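Long-range contacts in purine nucleosidase, (IunH-1) (Sulfolobus solfataricus, PDB 3T8J), which is a purine nucleosidase of the nucleoside hydrolase family, with an alpha/beta fold built round a mixed sheet and four copies of the chain in its assembly: residues Lys66-Asn71 with Pro169-Ile174; Trp145-Ala150 with Ile185-Ile190; Thr158-Phe163 with Arg269-Val274. One frame throughout, in Å; residues are numbered along the deposited sequence.

Contact 1 (Lys66-Asn71 with Pro169-Ile174)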
loop_
_atom_site.group_PDB
_atom_site.type_symbol
_atom_site.label_atom_id
_atom_site.label_comp_id
_atom_site.label_asym_id
_atom_site.label_seq_id
_atom_site.Cartn_x
_atom_site.Cartn_y
_atom_site.Cartn_z
ATOM N N LYS A 66 -22.095 -8.722 -4.696
ATOM C CA LYS A 66 -20.671 -8.773 -4.433
ATOM C C LYS A 66 -20.179 -7.320 -4.221
ATOM O O LYS A 66 -20.847 -6.370 -4.657
ATOM C CB LYS A 66 -19.897 -9.430 -5.540
ATOM C CG LYS A 66 -19.945 -8.783 -6.853
ATOM C CD LYS A 66 -19.260 -9.673 -7.903
ATOM C CE LYS A 66 -19.315 -9.046 -9.292
ATOM N NZ LYS A 66 -18.181 -9.568 -10.097
ATOM N N PRO A 67 -19.017 -7.169 -3.555
ATOM C CA PRO A 67 -18.447 -5.824 -3.339
ATOM C C PRO A 67 -18.097 -5.150 -4.662
ATOM O O PRO A 67 -17.960 -5.784 -5.705
ATOM C CB PRO A 67 -17.204 -6.100 -2.493
ATOM C CG PRO A 67 -17.447 -7.440 -1.868
ATOM C CD PRO A 67 -18.181 -8.197 -2.915
ATOM N N LEU A 68 -17.938 -3.827 -4.622
ATOM C CA LEU A 68 -17.559 -3.118 -5.831
ATOM C C LEU A 68 -16.302 -3.667 -6.496
ATOM O O LEU A 68 -16.269 -3.827 -7.715
ATOM C CB LEU A 68 -17.379 -1.631 -5.513
ATOM C CG LEU A 68 -18.554 -0.865 -4.921
ATOM C CD1 LEU A 68 -18.130 0.588 -4.574
ATOM C CD2 LEU A 68 -19.751 -0.841 -5.846
ATOM N N LEU A 69 -15.267 -3.931 -5.695
ATOM C CA LEU A 69 -13.922 -4.306 -6.176
ATOM C C LEU A 69 -13.352 -5.576 -5.528
ATOM O O LEU A 69 -12.687 -6.402 -6.197
ATOM C CB LEU A 69 -12.940 -3.151 -5.903
ATOM C CG LEU A 69 -13.026 -1.924 -6.785
ATOM C CD1 LEU A 69 -12.990 -0.653 -5.963
ATOM C CD2 LEU A 69 -11.927 -1.935 -7.864
ATOM N N LYS A 70 -13.541 -5.724 -4.234
ATOM C CA LYS A 70 -12.806 -6.736 -3.497
ATOM C C LYS A 70 -13.532 -8.071 -3.440
ATOM O O LYS A 70 -14.735 -8.136 -3.628
ATOM C CB LYS A 70 -12.522 -6.238 -2.098
ATOM C CG LYS A 70 -11.549 -5.019 -2.213
ATOM C CD LYS A 70 -10.955 -4.591 -0.973
ATOM C CE LYS A 70 -9.854 -3.550 -1.179
ATOM N NZ LYS A 70 -10.118 -2.387 -2.148
ATOM N N ASN A 71 -12.768 -9.102 -3.169
ATOM C CA ASN A 71 -13.381 -10.368 -2.782
ATOM C C ASN A 71 -13.823 -10.290 -1.332
ATOM O O ASN A 71 -13.312 -9.452 -0.567
ATOM C CB ASN A 71 -12.361 -11.485 -2.990
ATOM C CG ASN A 71 -12.068 -11.728 -4.474
ATOM O OD1 ASN A 71 -12.958 -11.609 -5.323
ATOM N ND2 ASN A 71 -10.832 -12.074 -4.780
ATOM N N PRO A 169 -14.955 -2.131 1.622
ATOM C CA PRO A 169 -14.393 -0.888 2.202
ATOM C C PRO A 169 -14.368 0.233 1.201
ATOM O O PRO A 169 -14.313 1.405 1.589
ATOM C CB PRO A 169 -12.992 -1.312 2.633
ATOM C CG PRO A 169 -12.639 -2.417 1.704
ATOM C CD PRO A 169 -13.920 -3.163 1.403
ATOM N N ASP A 170 -14.428 -0.103 -0.090
ATOM C CA ASP A 170 -14.542 0.931 -1.136
ATOM C C ASP A 170 -15.898 1.616 -1.044
ATOM O O ASP A 170 -16.001 2.852 -1.050
ATOM C CB ASP A 170 -14.285 0.267 -2.490
ATOM C CG ASP A 170 -12.906 -0.346 -2.530
ATOM O OD1 ASP A 170 -11.921 0.404 -2.539
ATOM O OD2 ASP A 170 -12.792 -1.598 -2.455
ATOM N N ALA A 171 -16.963 0.826 -0.947
ATOM C CA ALA A 171 -18.298 1.371 -0.731
ATOM C C ALA A 171 -18.336 2.222 0.550
ATOM O O ALA A 171 -18.934 3.311 0.551
ATOM C CB ALA A 171 -19.381 0.234 -0.677
ATOM N N ALA A 172 -17.718 1.751 1.629
ATOM C CA ALA A 172 -17.704 2.495 2.899
ATOM C C ALA A 172 -17.001 3.821 2.714
ATOM O O ALA A 172 -17.462 4.835 3.217
ATOM C CB ALA A 172 -17.034 1.671 4.020
ATOM N N LYS A 173 -15.870 3.800 2.028
ATOM C CA LYS A 173 -15.101 5.046 1.823
ATOM C C LYS A 173 -15.947 6.043 1.048
ATOM O O LYS A 173 -15.994 7.257 1.399
ATOM C CB LYS A 173 -13.783 4.760 1.093
ATOM C CG LYS A 173 -12.822 5.956 1.047
ATOM C CD LYS A 173 -11.381 5.484 0.682
ATOM C CE LYS A 173 -10.286 6.431 1.124
ATOM N NZ LYS A 173 -9.937 6.424 2.586
ATOM N N ILE A 174 -16.638 5.593 0.006
ATOM C CA ILE A 174 -17.538 6.472 -0.765
ATOM C C ILE A 174 -18.621 7.087 0.133
ATOM O O ILE A 174 -18.865 8.299 0.105
ATOM C CB ILE A 174 -18.181 5.688 -1.944
ATOM C CG1 ILE A 174 -17.111 5.391 -2.986
ATOM C CG2 ILE A 174 -19.355 6.478 -2.570
ATOM C CD1 ILE A 174 -17.557 4.255 -3.973
HETATM O O HOH W 1 -14.847 -3.361 -2.869
#
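Lys-70 reaches across to Asp-170 in a buried salt bridge that joins the loop after strand 60-62 to the first turn of helix 169-177, two parts of the alpha/beta nucleoside hydrolase fold. NZ of Lys-70 lies 2.8 Å from OD2 of Asp-170 and meets that oxygen on its syn lone pair, the side facing OD1. The bond from NZ to OD1 is longer, 3.3 Å, and weak, so the grip on the carboxylate is uneven. The lysine chain runs extended as far as CE and then bends, chi4 45°, which turns the ammonium group to the carboxylate; on the way its CD passes obliquely over CG of Pro-169 at 3.8 Å.

Both carboxylate oxygens have further partners. OD2 accepts from water 1, at 2.7 Å, and the same water accepts from the backbone N of Leu-69, so one bridging molecule satisfies a loop amide and a helix side chain together. OD1 accepts from ND2 of Asn-263, and the backbone O of the same residue takes a further bond from Lys-70 NZ. Three donors, the ammonium, the water and the amide, thus surround the carboxylate, which would probably favour its charged form. Asp-168, just before the helix, adds a second link by accepting from N of Leu-68 and from N of Ala-171.

A methyl covers the carboxylate as well: CD1 of Leu-69 packs against its carbon, the leucine chain crossing that of Asp-170 at about a right angle. Leu-69 of the second subunit also packs on Asp-170. The apolar part of the contact belongs to Leu-68, whose CD1 packs on CB of Ala-171. Leu-68 and Ile-174 reach toward each other tip to tip, with their CD1 atoms 3.8 Å apart.

Contact 2 (Trp145-Ala150 with Ile185-Ile190)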
loop_
_atom_site.group_PDB
_atom_site.type_symbol
_atom_site.label_atom_id
_atom_site.label_comp_id
_atom_site.label_asym_id
_atom_site.label_seq_id
_atom_site.Cartn_x
_atom_site.Cartn_y
_atom_site.Cartn_z
ATOM N N TRP A 145 -28.010 5.814 9.543
ATOM C CA TRP A 145 -27.676 5.132 10.792
ATOM C C TRP A 145 -26.837 3.904 10.436
ATOM O O TRP A 145 -27.345 2.991 9.813
ATOM C CB TRP A 145 -28.959 4.716 11.508
ATOM C CG TRP A 145 -29.929 5.837 11.821
ATOM C CD1 TRP A 145 -31.035 6.220 11.089
ATOM C CD2 TRP A 145 -29.910 6.690 12.974
ATOM N NE1 TRP A 145 -31.685 7.251 11.724
ATOM C CE2 TRP A 145 -31.006 7.571 12.871
ATOM C CE3 TRP A 145 -29.052 6.809 14.075
ATOM C CZ2 TRP A 145 -31.262 8.534 13.830
ATOM C CZ3 TRP A 145 -29.321 7.774 15.029
ATOM C CH2 TRP A 145 -30.409 8.632 14.888
ATOM N N VAL A 146 -25.563 3.945 10.770
ATOM C CA VAL A 146 -24.594 2.926 10.337
ATOM C C VAL A 146 -24.214 2.018 11.499
ATOM O O VAL A 146 -23.759 2.495 12.547
ATOM C CB VAL A 146 -23.313 3.584 9.791
ATOM C CG1 VAL A 146 -22.238 2.520 9.464
ATOM C CG2 VAL A 146 -23.599 4.416 8.533
ATOM N N MET A 147 -24.425 0.713 11.327
ATOM C CA MET A 147 -23.778 -0.261 12.210
ATOM C C MET A 147 -22.474 -0.601 11.486
ATOM O O MET A 147 -22.496 -1.155 10.360
ATOM C CB MET A 147 -24.601 -1.531 12.408
ATOM C CG MET A 147 -24.061 -2.439 13.511
ATOM S SD MET A 147 -22.578 -3.360 12.975
ATOM C CE MET A 147 -21.505 -3.122 14.398
ATOM N N GLY A 148 -21.343 -0.237 12.079
ATOM C CA GLY A 148 -20.078 -0.535 11.430
ATOM C C GLY A 148 -18.891 -0.039 12.201
ATOM O O GLY A 148 -19.005 0.858 13.011
ATOM N N GLY A 149 -17.752 -0.641 11.908
ATOM C CA GLY A 149 -16.472 -0.224 12.401
ATOM C C GLY A 149 -16.035 -0.826 13.716
ATOM O O GLY A 149 -16.810 -1.491 14.432
ATOM N N ALA A 150 -14.771 -0.575 14.019
ATOM C CA ALA A 150 -14.147 -0.933 15.290
ATOM C C ALA A 150 -13.215 0.220 15.645
ATOM O O ALA A 150 -12.152 0.410 15.052
ATOM C CB ALA A 150 -13.412 -2.283 15.183
ATOM N N ILE A 185 -22.496 3.254 14.957
ATOM C CA ILE A 185 -22.465 2.388 16.124
ATOM C C ILE A 185 -21.407 1.294 15.863
ATOM O O ILE A 185 -21.632 0.405 15.039
ATOM C CB ILE A 185 -23.858 1.740 16.374
ATOM C CG1 ILE A 185 -24.918 2.748 16.893
ATOM C CG2 ILE A 185 -23.789 0.655 17.451
ATOM C CD1 ILE A 185 -25.234 3.959 15.993
ATOM N N PRO A 186 -20.266 1.336 16.569
ATOM C CA PRO A 186 -19.179 0.364 16.314
ATOM C C PRO A 186 -19.355 -0.995 16.999
ATOM O O PRO A 186 -19.940 -1.082 18.083
ATOM C CB PRO A 186 -17.927 1.063 16.881
ATOM C CG PRO A 186 -18.356 2.435 17.246
ATOM C CD PRO A 186 -19.805 2.425 17.455
ATOM N N TRP A 187 -18.785 -2.022 16.373
ATOM C CA TRP A 187 -18.739 -3.354 16.951
ATOM C C TRP A 187 -18.126 -3.375 18.345
ATOM O O TRP A 187 -18.644 -4.061 19.250
ATOM C CB TRP A 187 -17.908 -4.258 16.048
ATOM C CG TRP A 187 -17.686 -5.658 16.613
ATOM C CD1 TRP A 187 -16.543 -6.150 17.190
ATOM C CD2 TRP A 187 -18.646 -6.702 16.660
ATOM N NE1 TRP A 187 -16.743 -7.455 17.605
ATOM C CE2 TRP A 187 -18.025 -7.815 17.278
ATOM C CE3 TRP A 187 -19.969 -6.822 16.221
ATOM C CZ2 TRP A 187 -18.692 -9.037 17.472
ATOM C CZ3 TRP A 187 -20.622 -8.041 16.425
ATOM C CH2 TRP A 187 -19.977 -9.118 17.029
ATOM N N ASP A 188 -17.010 -2.672 18.532
ATOM C CA ASP A 188 -16.286 -2.744 19.798
ATOM C C ASP A 188 -16.852 -1.849 20.899
ATOM O O ASP A 188 -16.282 -1.762 21.996
ATOM C CB ASP A 188 -14.766 -2.627 19.622
ATOM C CG ASP A 188 -14.328 -1.448 18.786
ATOM O OD1 ASP A 188 -15.167 -0.573 18.420
ATOM O OD2 ASP A 188 -13.088 -1.399 18.500
ATOM N N VAL A 189 -18.005 -1.239 20.603
ATOM C CA VAL A 189 -18.870 -0.642 21.603
ATOM C C VAL A 189 -20.003 -1.633 21.950
ATOM O O VAL A 189 -20.236 -1.928 23.122
ATOM C CB VAL A 189 -19.417 0.718 21.103
ATOM C CG1 VAL A 189 -20.583 1.210 21.980
ATOM C CG2 VAL A 189 -18.276 1.733 21.022
ATOM N N ILE A 190 -20.688 -2.157 20.944
ATOM C CA ILE A 190 -21.864 -3.001 21.218
ATOM C C ILE A 190 -21.495 -4.306 21.949
ATOM O O ILE A 190 -22.335 -4.809 22.698
ATOM C CB ILE A 190 -22.744 -3.277 19.966
ATOM C CG1 ILE A 190 -22.024 -4.136 18.955
ATOM C CG2 ILE A 190 -23.235 -1.980 19.340
ATOM C CD1 ILE A 190 -22.335 -5.642 19.160
#
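Ile-185, with the largest area buried here, joins Met-147 in a parallel beta bridge, their CA atoms 4.9 Å apart. Two backbone bonds flank the pair. N of Ile-185 donates to O of Val-146 over 2.8 Å, nearly straight at 166° and almost in line with the carbonyl. O of Ile-185 accepts from N of Gly-148 at 3.0 Å, with the donor standing above the carbonyl plane. The side chains of Met-147 and Ile-185 leave the same face of the sheet, where both touch Thr-241 of helix 237-246.

Met-147 starts with CG anti to its N (chi1 -170°) and then bends twice. Its CE is thereby carried to the start of helix 187-190, 3.5 Å from N of Trp-187 and at the edge of the indole, near the ring plane. Such neighbouring parallel strands, running on into loops at their C-terminal ends, belong to the central sheet of the nucleoside hydrolase fold; the side chain of Met-147 lies about 7 Å from the bound sodium ion.

Past the bridge, N of Trp-187 donates to O of Gly-149 over 2.8 Å, which continues the pairing into the helix start. Ala-150 is covered by the carboxylate of Asp-188, whose OD2 comes within 3.4 Å of Ala-150 CB. That carboxylate is held by backbone amides: OD1 accepts from Val-151, while OD2 accepts from Phe-152 and Ile-154.

Contact 3 (Thr158-Phe163 with Arg269-Val274)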
loop_
_atom_site.group_PDB
_atom_site.type_symbol
_atom_site.label_atom_id
_atom_site.label_comp_id
_atom_site.label_asym_id
_atom_site.label_seq_id
_atom_site.Cartn_x
_atom_site.Cartn_y
_atom_site.Cartn_z
ATOM N N THR A 158 -11.712 -9.683 11.094
ATOM C CA THR A 158 -10.268 -9.781 11.300
ATOM C C THR A 158 -9.992 -9.270 12.713
ATOM O O THR A 158 -10.890 -8.695 13.360
ATOM C CB THR A 158 -9.435 -9.014 10.278
ATOM O OG1 THR A 158 -9.437 -7.608 10.652
ATOM C CG2 THR A 158 -9.949 -9.162 8.865
ATOM N N PRO A 159 -8.762 -9.441 13.205
ATOM C CA PRO A 159 -8.480 -8.916 14.539
ATOM C C PRO A 159 -8.778 -7.412 14.720
ATOM O O PRO A 159 -9.109 -6.985 15.818
ATOM C CB PRO A 159 -6.997 -9.177 14.700
ATOM C CG PRO A 159 -6.755 -10.408 13.897
ATOM C CD PRO A 159 -7.645 -10.250 12.693
ATOM N N VAL A 160 -8.684 -6.638 13.641
ATOM C CA VAL A 160 -8.779 -5.180 13.756
ATOM C C VAL A 160 -9.929 -4.505 12.985
ATOM O O VAL A 160 -10.099 -3.281 13.128
ATOM C CB VAL A 160 -7.437 -4.512 13.344
ATOM C CG1 VAL A 160 -6.307 -4.868 14.331
ATOM C CG2 VAL A 160 -7.034 -4.865 11.932
ATOM N N ALA A 161 -10.688 -5.255 12.191
ATOM C CA ALA A 161 -11.770 -4.712 11.366
ATOM C C ALA A 161 -13.116 -5.393 11.640
ATOM O O ALA A 161 -13.175 -6.617 11.954
ATOM C CB ALA A 161 -11.418 -4.799 9.871
ATOM N N GLU A 162 -14.171 -4.624 11.473
ATOM C CA GLU A 162 -15.553 -5.047 11.592
ATOM C C GLU A 162 -16.107 -5.471 10.218
ATOM O O GLU A 162 -15.775 -4.906 9.176
ATOM C CB GLU A 162 -16.380 -3.920 12.217
ATOM C CG GLU A 162 -17.839 -4.205 12.399
ATOM C CD GLU A 162 -18.643 -4.007 11.136
ATOM O OE1 GLU A 162 -18.284 -3.110 10.317
ATOM O OE2 GLU A 162 -19.658 -4.719 10.978
ATOM N N PHE A 163 -16.965 -6.492 10.230
ATOM C CA PHE A 163 -17.446 -7.145 9.026
ATOM C C PHE A 163 -18.068 -6.228 7.966
ATOM O O PHE A 163 -17.687 -6.299 6.801
ATOM C CB PHE A 163 -18.462 -8.218 9.424
ATOM C CG PHE A 163 -18.944 -9.061 8.286
ATOM C CD1 PHE A 163 -18.150 -10.094 7.800
ATOM C CD2 PHE A 163 -20.195 -8.855 7.723
ATOM C CE1 PHE A 163 -18.595 -10.897 6.751
ATOM C CE2 PHE A 163 -20.645 -9.665 6.691
ATOM C CZ PHE A 163 -19.854 -10.705 6.226
ATOM N N ARG A 269 -7.068 -3.771 5.895
ATOM C CA ARG A 269 -8.303 -3.650 5.136
ATOM C C ARG A 269 -9.509 -3.533 6.055
ATOM O O ARG A 269 -9.697 -4.353 6.958
ATOM C CB ARG A 269 -8.499 -4.871 4.220
ATOM C CG ARG A 269 -9.863 -4.930 3.537
ATOM C CD ARG A 269 -10.080 -6.191 2.690
ATOM N NE ARG A 269 -11.485 -6.415 2.388
ATOM C CZ ARG A 269 -11.944 -7.344 1.560
ATOM N NH1 ARG A 269 -11.082 -8.088 0.892
ATOM N NH2 ARG A 269 -13.253 -7.495 1.372
ATOM N N GLY A 270 -10.361 -2.548 5.786
ATOM C CA GLY A 270 -11.614 -2.423 6.507
ATOM C C GLY A 270 -11.580 -1.724 7.838
ATOM O O GLY A 270 -12.638 -1.528 8.440
ATOM N N MET A 271 -10.399 -1.298 8.285
ATOM C CA MET A 271 -10.312 -0.535 9.527
ATOM C C MET A 271 -10.988 0.821 9.409
ATOM O O MET A 271 -11.002 1.447 8.338
ATOM C CB MET A 271 -8.864 -0.315 9.978
ATOM C CG MET A 271 -8.162 -1.590 10.457
ATOM S SD MET A 271 -6.589 -1.313 11.268
ATOM C CE MET A 271 -7.153 -0.725 12.810
ATOM N N THR A 272 -11.623 1.202 10.502
ATOM C CA THR A 272 -12.132 2.586 10.704
ATOM C C THR A 272 -11.141 3.313 11.622
ATOM O O THR A 272 -11.047 3.023 12.828
ATOM C CB THR A 272 -13.533 2.570 11.329
ATOM O OG1 THR A 272 -13.510 1.775 12.525
ATOM C CG2 THR A 272 -14.583 2.003 10.361
ATOM N N LEU A 273 -10.391 4.251 11.032
ATOM C CA LEU A 273 -9.308 4.987 11.712
ATOM C C LEU A 273 -9.869 6.348 12.139
ATOM O O LEU A 273 -10.254 7.124 11.285
ATOM C CB LEU A 273 -8.139 5.152 10.750
ATOM C CG LEU A 273 -7.693 3.802 10.126
ATOM C CD1 LEU A 273 -6.886 4.022 8.862
ATOM C CD2 LEU A 273 -7.009 2.866 11.144
ATOM N N VAL A 274 -9.882 6.580 13.449
ATOM C CA VAL A 274 -10.635 7.719 14.009
ATOM C C VAL A 274 -9.706 8.800 14.586
ATOM O O VAL A 274 -8.932 8.543 15.517
ATOM C CB VAL A 274 -11.605 7.247 15.076
ATOM C CG1 VAL A 274 -12.391 8.426 15.647
ATOM C CG2 VAL A 274 -12.596 6.194 14.501
HETATM O O HOH W 2 -8.314 -5.948 8.735
HETATM O O HOH W 3 -11.418 -0.855 12.689
HETATM O O HOH W 4 -13.690 -1.725 10.993
#
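An ST turn at Thr-158 shapes the loop that meets the approach to strand 272-275, outermost within this chain, here through Val-160 and Ala-161. OG1 of Thr-158 accepts from N of Val-160 at 3.2 Å and, weakly, from N of Ala-161. The same hydroxyl donates to water 2, which in turn donates to O of Arg-269.

Direct contact is by van der Waals packing. Met-271 bends at chi3 (76°), laying its thioether against Val-160 in an apolar pair, with SD 3.6 Å from CG2 and CE 3.8 Å from CB. CB of Ala-161 points at the Arg-269 to Gly-270 peptide and comes 3.4 Å from O of Arg-269. Gly-270, at positive phi (83°), presents a backbone without a side chain to that methyl.

Two more waters join the backbones. Water 3 donates to O of Val-160 and accepts from N of Thr-272, while water 4 donates to O of Gly-270, at 2.8 Å, and accepts from N of Glu-162. Met-271 also packs on Met-271 of the third subunit, placing the contact beside a subunit interface. Glu-162 follows as the N-cap of helix 163-167, its OE2 accepting from N of Asn-164: a side-chain cap characteristic of a helix N terminus.

Overall arrangement
From the N terminus, the chain first enters contact 1 at 66-71, passes contact 2 at 145-150 and contact 3 at 158-163, and returns at 169-174 to close the loop of contact 1. Contact 2 closes next, at 185-190, and contact 3 last, at 269-274; every pair of contacts therefore crosses. Contact 2 ties together neighbouring strands of the sheet, contact 1 joins a loop to helix 169-177, and contact 3 joins a loop to the lead-in of strand 272-275. Contact 3 touches both others: Arg-269 bonds to O of Asn-71, while Glu-162 and Thr-272 accept from the amides of Gly-149 and Ala-150. Contacts 1 and 2 stay about 8 Å apart at their nearest atoms.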